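Side-chain contacts in origin of replication complex subunit 1B (Arabidopsis thaliana, PDB 5HH7), which helps the origin recognition complex to bind replication origins, and through its BAH-PHD cassette reads the unmodified tail of histone H3: residues A[164-167]-A[168-171]; A[216-219]-A[220-223]. One frame throughout, in Å; residues are numbered along the deposited sequence.

Contact 1. Residues A[164-167]-A[168-171]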
ATOM      1  N   GLY A 164     -10.096 -15.697  -2.586  1.00 21.36           N
ATOM      2  CA  GLY A 164     -10.031 -14.869  -1.395  1.00 23.16           C
ATOM      3  C   GLY A 164      -8.757 -15.005  -0.583  1.00 21.80           C
ATOM      4  O   GLY A 164      -7.805 -15.669  -0.995  1.00 22.76           O
ATOM      5  N   ARG A 165      -8.748 -14.361   0.580  1.00 22.08           N
ATOM      6  CA  ARG A 165      -7.597 -14.389   1.478  1.00 21.26           C
ATOM      7  C   ARG A 165      -7.373 -15.796   2.021  1.00 21.51           C
ATOM      8  O   ARG A 165      -8.326 -16.508   2.348  1.00 22.14           O
ATOM      9  CB  ARG A 165      -7.804 -13.403   2.634  1.00 23.09           C
ATOM     10  CG  ARG A 165      -6.668 -13.365   3.663  1.00 23.74           C
ATOM     11  CD  ARG A 165      -6.791 -12.147   4.579  1.00 23.80           C
ATOM     12  NE  ARG A 165      -6.764 -10.913   3.801  1.00 24.52           N
ATOM     13  CZ  ARG A 165      -5.653 -10.273   3.445  1.00 22.59           C
ATOM     14  NH1 ARG A 165      -4.464 -10.733   3.817  1.00 22.37           N
ATOM     15  NH2 ARG A 165      -5.731  -9.168   2.719  1.00 21.77           N
ATOM     16  N   GLN A 166      -6.106 -16.187   2.107  1.00 20.78           N
ATOM     17  CA  GLN A 166      -5.713 -17.483   2.646  1.00 23.18           C
ATOM     18  C   GLN A 166      -4.994 -17.263   3.981  1.00 23.05           C
ATOM     19  O   GLN A 166      -4.506 -16.165   4.247  1.00 20.05           O
ATOM     20  CB  GLN A 166      -4.796 -18.197   1.648  1.00 23.99           C
ATOM     21  CG  GLN A 166      -5.388 -18.313   0.248  1.00 22.92           C
ATOM     22  CD  GLN A 166      -6.689 -19.103   0.232  1.00 25.27           C
ATOM     23  OE1 GLN A 166      -6.805 -20.145   0.879  1.00 24.82           O
ATOM     24  NE2 GLN A 166      -7.678 -18.602  -0.503  1.00 25.32           N
ATOM     25  N   PRO A 167      -4.935 -18.298   4.835  1.00 28.32           N
ATOM     26  CA  PRO A 167      -4.282 -18.142   6.142  1.00 28.28           C
ATOM     27  C   PRO A 167      -2.827 -17.666   6.056  1.00 27.49           C
ATOM     28  O   PRO A 167      -2.382 -16.931   6.935  1.00 23.17           O
ATOM     29  CB  PRO A 167      -4.344 -19.554   6.731  1.00 27.23           C
ATOM     30  CG  PRO A 167      -5.561 -20.154   6.109  1.00 30.65           C
ATOM     31  CD  PRO A 167      -5.581 -19.617   4.698  1.00 27.52           C
ATOM     32  N   HIS A 168      -2.104 -18.066   5.012  1.00 21.20           N
ATOM     33  CA  HIS A 168      -0.698 -17.685   4.886  1.00 21.86           C
ATOM     34  C   HIS A 168      -0.479 -16.249   4.380  1.00 21.34           C
ATOM     35  O   HIS A 168       0.649 -15.755   4.387  1.00 21.66           O
ATOM     36  CB  HIS A 168       0.065 -18.685   4.008  1.00 23.82           C
ATOM     37  CG  HIS A 168      -0.419 -18.740   2.594  1.00 26.03           C
ATOM     38  ND1 HIS A 168      -1.402 -19.612   2.176  1.00 24.38           N
ATOM     39  CD2 HIS A 168      -0.062 -18.026   1.500  1.00 26.87           C
ATOM     40  CE1 HIS A 168      -1.628 -19.434   0.887  1.00 29.81           C
ATOM     41  NE2 HIS A 168      -0.828 -18.477   0.453  1.00 28.60           N
ATOM     42  N   ASN A 169      -1.546 -15.581   3.946  1.00 24.21           N
ATOM     43  CA  ASN A 169      -1.434 -14.190   3.499  1.00 24.51           C
ATOM     44  C   ASN A 169      -1.069 -13.257   4.647  1.00 23.21           C
ATOM     45  O   ASN A 169      -1.408 -13.523   5.798  1.00 22.08           O
ATOM     46  CB  ASN A 169      -2.751 -13.694   2.891  1.00 19.09           C
ATOM     47  CG  ASN A 169      -2.962 -14.161   1.468  1.00 22.52           C
ATOM     48  OD1 ASN A 169      -4.066 -14.563   1.101  1.00 21.18           O
ATOM     49  ND2 ASN A 169      -1.913 -14.094   0.652  1.00 28.18           N
ATOM     50  N   LEU A 170      -0.382 -12.163   4.330  1.00 19.70           N
ATOM     51  CA  LEU A 170      -0.200 -11.082   5.291  1.00 19.58           C
ATOM     52  C   LEU A 170      -1.214  -9.982   4.992  1.00 22.97           C
ATOM     53  O   LEU A 170      -1.699  -9.869   3.863  1.00 20.97           O
ATOM     54  CB  LEU A 170       1.226 -10.525   5.241  1.00 21.98           C
ATOM     55  CG  LEU A 170       2.358 -11.499   5.583  1.00 25.94           C
ATOM     56  CD1 LEU A 170       3.641 -10.737   5.899  1.00 25.83           C
ATOM     57  CD2 LEU A 170       1.977 -12.419   6.732  1.00 29.03           C
ATOM     58  N   LYS A 171      -1.538  -9.178   5.999  1.00 18.44           N
ATOM     59  CA  LYS A 171      -2.536  -8.124   5.832  1.00 19.88           C
ATOM     60  C   LYS A 171      -2.120  -7.046   4.830  1.00 17.06           C
ATOM     61  O   LYS A 171      -2.966  -6.443   4.171  1.00 21.30           O
ATOM     62  CB  LYS A 171      -2.896  -7.497   7.183  1.00 23.14           C
ATOM     63  CG  LYS A 171      -3.730  -8.409   8.071  1.00 25.05           C
ATOM     64  CD  LYS A 171      -5.081  -8.697   7.433  1.00 32.30           C
ATOM     65  CE  LYS A 171      -5.935  -9.588   8.325  1.00 43.28           C
ATOM     66  NZ  LYS A 171      -7.323  -9.726   7.806  1.00 51.38           N
TER
HETATM   67  O   HOH W   1      -3.692  -7.817   1.906  1.00 23.47           O
HETATM   68  O   HOH W   2      -3.931 -12.074   6.399  1.00 26.30           O

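Contact 2. Residues A[216-219]-A[220-223]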
ATOM      1  N   GLU A 216       2.936 -12.784  -8.887  1.00 22.45           N
ATOM      2  CA  GLU A 216       2.120 -12.354 -10.000  1.00 24.11           C
ATOM      3  C   GLU A 216       0.880 -13.239 -10.018  1.00 26.93           C
ATOM      4  O   GLU A 216       0.983 -14.462  -9.918  1.00 28.16           O
ATOM      5  CB  GLU A 216       2.900 -12.523 -11.301  1.00 27.13           C
ATOM      6  CG  GLU A 216       2.085 -12.344 -12.563  1.00 30.43           C
ATOM      7  CD  GLU A 216       2.876 -12.716 -13.801  1.00 39.41           C
ATOM      8  OE1 GLU A 216       3.925 -12.082 -14.049  1.00 33.15           O
ATOM      9  OE2 GLU A 216       2.457 -13.654 -14.513  1.00 39.51           O
ATOM     10  N   TYR A 217      -0.290 -12.622 -10.131  1.00 23.45           N
ATOM     11  CA  TYR A 217      -1.541 -13.370 -10.175  1.00 23.71           C
ATOM     12  C   TYR A 217      -2.201 -13.205 -11.533  1.00 23.92           C
ATOM     13  O   TYR A 217      -2.598 -12.102 -11.898  1.00 23.46           O
ATOM     14  CB  TYR A 217      -2.490 -12.880  -9.080  1.00 21.54           C
ATOM     15  CG  TYR A 217      -3.862 -13.536  -9.086  1.00 25.36           C
ATOM     16  CD1 TYR A 217      -4.006 -14.896  -8.839  1.00 21.52           C
ATOM     17  CD2 TYR A 217      -5.014 -12.787  -9.315  1.00 24.30           C
ATOM     18  CE1 TYR A 217      -5.259 -15.498  -8.827  1.00 25.16           C
ATOM     19  CE2 TYR A 217      -6.275 -13.383  -9.309  1.00 24.62           C
ATOM     20  CZ  TYR A 217      -6.389 -14.737  -9.063  1.00 26.10           C
ATOM     21  OH  TYR A 217      -7.636 -15.332  -9.048  1.00 24.44           O
ATOM     22  N   ASP A 218      -2.309 -14.290 -12.290  1.00 21.75           N
ATOM     23  CA  ASP A 218      -3.040 -14.221 -13.546  1.00 22.06           C
ATOM     24  C   ASP A 218      -4.516 -14.421 -13.265  1.00 23.96           C
ATOM     25  O   ASP A 218      -4.939 -15.504 -12.863  1.00 23.42           O
ATOM     26  CB  ASP A 218      -2.552 -15.255 -14.558  1.00 22.97           C
ATOM     27  CG  ASP A 218      -3.120 -15.006 -15.946  1.00 29.23           C
ATOM     28  OD1 ASP A 218      -4.239 -15.485 -16.233  1.00 29.35           O
ATOM     29  OD2 ASP A 218      -2.457 -14.309 -16.742  1.00 30.89           O
ATOM     30  N   VAL A 219      -5.292 -13.364 -13.474  1.00 25.72           N
ATOM     31  CA  VAL A 219      -6.704 -13.360 -13.124  1.00 24.12           C
ATOM     32  C   VAL A 219      -7.514 -14.357 -13.961  1.00 24.15           C
ATOM     33  O   VAL A 219      -8.471 -14.954 -13.467  1.00 24.75           O
ATOM     34  CB  VAL A 219      -7.294 -11.935 -13.240  1.00 30.62           C
ATOM     35  CG1 VAL A 219      -8.779 -11.929 -12.900  1.00 29.90           C
ATOM     36  CG2 VAL A 219      -6.525 -10.971 -12.329  1.00 26.44           C
ATOM     37  N   HIS A 220      -7.122 -14.547 -15.217  1.00 21.29           N
ATOM     38  CA  HIS A 220      -7.823 -15.482 -16.097  1.00 27.01           C
ATOM     39  C   HIS A 220      -7.595 -16.940 -15.701  1.00 30.82           C
ATOM     40  O   HIS A 220      -8.538 -17.734 -15.641  1.00 28.02           O
ATOM     41  CB  HIS A 220      -7.407 -15.277 -17.557  1.00 31.94           C
ATOM     42  CG  HIS A 220      -7.992 -14.053 -18.187  1.00 36.41           C
ATOM     43  ND1 HIS A 220      -7.314 -12.853 -18.257  1.00 36.73           N
ATOM     44  CD2 HIS A 220      -9.192 -13.840 -18.777  1.00 33.78           C
ATOM     45  CE1 HIS A 220      -8.071 -11.956 -18.863  1.00 41.02           C
ATOM     46  NE2 HIS A 220      -9.216 -12.530 -19.190  1.00 38.93           N
ATOM     47  N   TRP A 221      -6.340 -17.291 -15.440  1.00 25.34           N
ATOM     48  CA  TRP A 221      -5.998 -18.669 -15.102  1.00 25.40           C
ATOM     49  C   TRP A 221      -6.102 -18.931 -13.610  1.00 24.18           C
ATOM     50  O   TRP A 221      -6.028 -20.082 -13.171  1.00 24.35           O
ATOM     51  CB  TRP A 221      -4.598 -19.021 -15.612  1.00 25.11           C
ATOM     52  CG  TRP A 221      -4.535 -19.113 -17.097  1.00 25.98           C
ATOM     53  CD1 TRP A 221      -3.873 -18.274 -17.944  1.00 34.83           C
ATOM     54  CD2 TRP A 221      -5.184 -20.090 -17.922  1.00 31.97           C
ATOM     55  NE1 TRP A 221      -4.060 -18.674 -19.246  1.00 36.05           N
ATOM     56  CE2 TRP A 221      -4.859 -19.786 -19.260  1.00 39.38           C
ATOM     57  CE3 TRP A 221      -6.005 -21.191 -17.659  1.00 34.37           C
ATOM     58  CZ2 TRP A 221      -5.326 -20.546 -20.330  1.00 44.56           C
ATOM     59  CZ3 TRP A 221      -6.467 -21.945 -18.723  1.00 38.71           C
ATOM     60  CH2 TRP A 221      -6.125 -21.619 -20.043  1.00 44.77           C
ATOM     61  N   ARG A 222      -6.288 -17.856 -12.845  1.00 22.17           N
ATOM     62  CA  ARG A 222      -6.355 -17.926 -11.387  1.00 24.95           C
ATOM     63  C   ARG A 222      -5.152 -18.682 -10.845  1.00 30.00           C
ATOM     64  O   ARG A 222      -5.282 -19.599 -10.031  1.00 25.34           O
ATOM     65  CB  ARG A 222      -7.676 -18.554 -10.938  1.00 22.21           C
ATOM     66  CG  ARG A 222      -8.868 -17.673 -11.291  1.00 23.37           C
ATOM     67  CD  ARG A 222     -10.185 -18.427 -11.272  1.00 24.94           C
ATOM     68  NE  ARG A 222     -11.281 -17.564 -11.701  1.00 22.86           N
ATOM     69  CZ  ARG A 222     -12.524 -17.981 -11.909  1.00 22.72           C
ATOM     70  NH1 ARG A 222     -12.835 -19.259 -11.732  1.00 23.35           N
ATOM     71  NH2 ARG A 222     -13.457 -17.118 -12.298  1.00 23.24           N
ATOM     72  N   SER A 223      -3.976 -18.281 -11.318  1.00 25.06           N
ATOM     73  CA  SER A 223      -2.735 -18.965 -10.994  1.00 27.25           C
ATOM     74  C   SER A 223      -1.683 -17.976 -10.511  1.00 27.17           C
ATOM     75  O   SER A 223      -1.736 -16.788 -10.836  1.00 26.41           O
ATOM     76  CB  SER A 223      -2.218 -19.724 -12.217  1.00 28.92           C
ATOM     77  OG  SER A 223      -1.998 -18.835 -13.300  1.00 31.18           O
TER
HETATM   78  O   HOH W   3      -4.671 -12.472 -17.232  1.00 36.51           O

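Contact 1. Residues A[164-167]-A[168-171]
R165 reaches forward past the turn Q166 to N169, and its guanidinium ends against the backbone of L170. From CB the chain runs out with CG anti to the backbone N (chi1 179°). R165 CG crosses the N169 side chain at a slant, 3.8 Å from N169 OD1. R165 CD comes within 4.1 Å of K171 NZ, and a bend at chi3 then swings the head round. NE is spent on a salt bridge to E159, which probably eases the nearness of the lysine. R165 NH1 donates to L170 O at 2.9 Å; that oxygen lies at the guanidinium edge, in its plane, although the nitrogen stands well above the carbonyl plane. One water links NH1 to N169 O, and another links NH2 to K171 O. CD of K171 lies over one face of the guanidinium, near its rim.

Inside this reach sits the type I turn Q166 to N169, with P167 where a proline ring suits the required phi. Its closing bond runs from N169 N to Q166 O at 3.0 Å. N169 returns a second bond: its OD1 takes Q166 N at 2.8 Å, almost straight (175°), while ND2 donates to E173 and Y175. Asparagine fits because one short amide can both accept and donate. The side chains of Q166 and H168 lie side by side, Q166 CB 3.5 Å from H168 CE1.

The contact thus fixes a surface loop of the BAH domain chiefly by polar chemistry: a long cationic chain and a buried amide supply bonds to backbone atoms of a segment that has no regular helix or strand.

Contact 2. Residues A[216-219]-A[220-223]
D218, the last residue of strand 210-218, grips the returning chain with both its backbone and its carboxylate. D218 N donates to S223 O at 2.9 Å, as expected of an antiparallel hydrogen-bonded pair. Its carbonyl is shared: R222 N and S223 N both turn to D218 O through weak bonds, the second at 3.3 Å. Two residues facing one is the pattern of a G1 beta bulge. R222 holds the left-handed backbone conformation (phi 52°) that the bulge calls for, a place glycine often fills.

The side chain of D218 bends toward the turn. Its CG is anti to the backbone N (chi1 -169°), which carries D218 OD1 over the start of the loop, where the anti lone pair accepts W221 N at 2.9 Å. The indole lies beside the carboxylate, W221 CD1 3.3 Å from D218 OD1, with the two planes 34° apart. OD2 accepts from N178 and also meets a water, by a weak bond, that reaches H220 ND1. Aspartate suits this place because its short carboxylate can serve both the loop and the neighbouring strand.

S223 sits across from D218 on the same face of the sheet, S223 OG 3.8 Å from D218 CB. V219 points away from the returning segment and packs on M156, T177 and D179 of the adjoining strands, while V219 O lies 3.5 Å from R222 CG. The Y217 ring runs alongside R222, with Y217 OH 3.5 Å from R222 CG.

Since D218 alone receives the N-H groups of W221, R222 and S223, the last two weakly, the tight reversal probably keeps its shape even though H220, W221 and R222 are exposed.

Overall arrangement
Followed from the N terminus, the chain first lays down strands 13-16 and 31-34 of the main sheet, then makes the PHD finger, and returns to that sheet at strand 132-142; both contacts follow in series, neither nested nor crossed. Contact 1 closes a turn in the connection between strands 148-156 and 175-184, with the side chain of K171 about 9 Å from a bound zinc ion of the PHD finger. Contact 2 closes the hairpin between strands 210-218 and 223-226. The centres of contact 1 and contact 2 are about 16 Å apart. Contact 2 adjoins the same connection, since Y217 touches T161 and R222 touches V162, just ahead of contact 1.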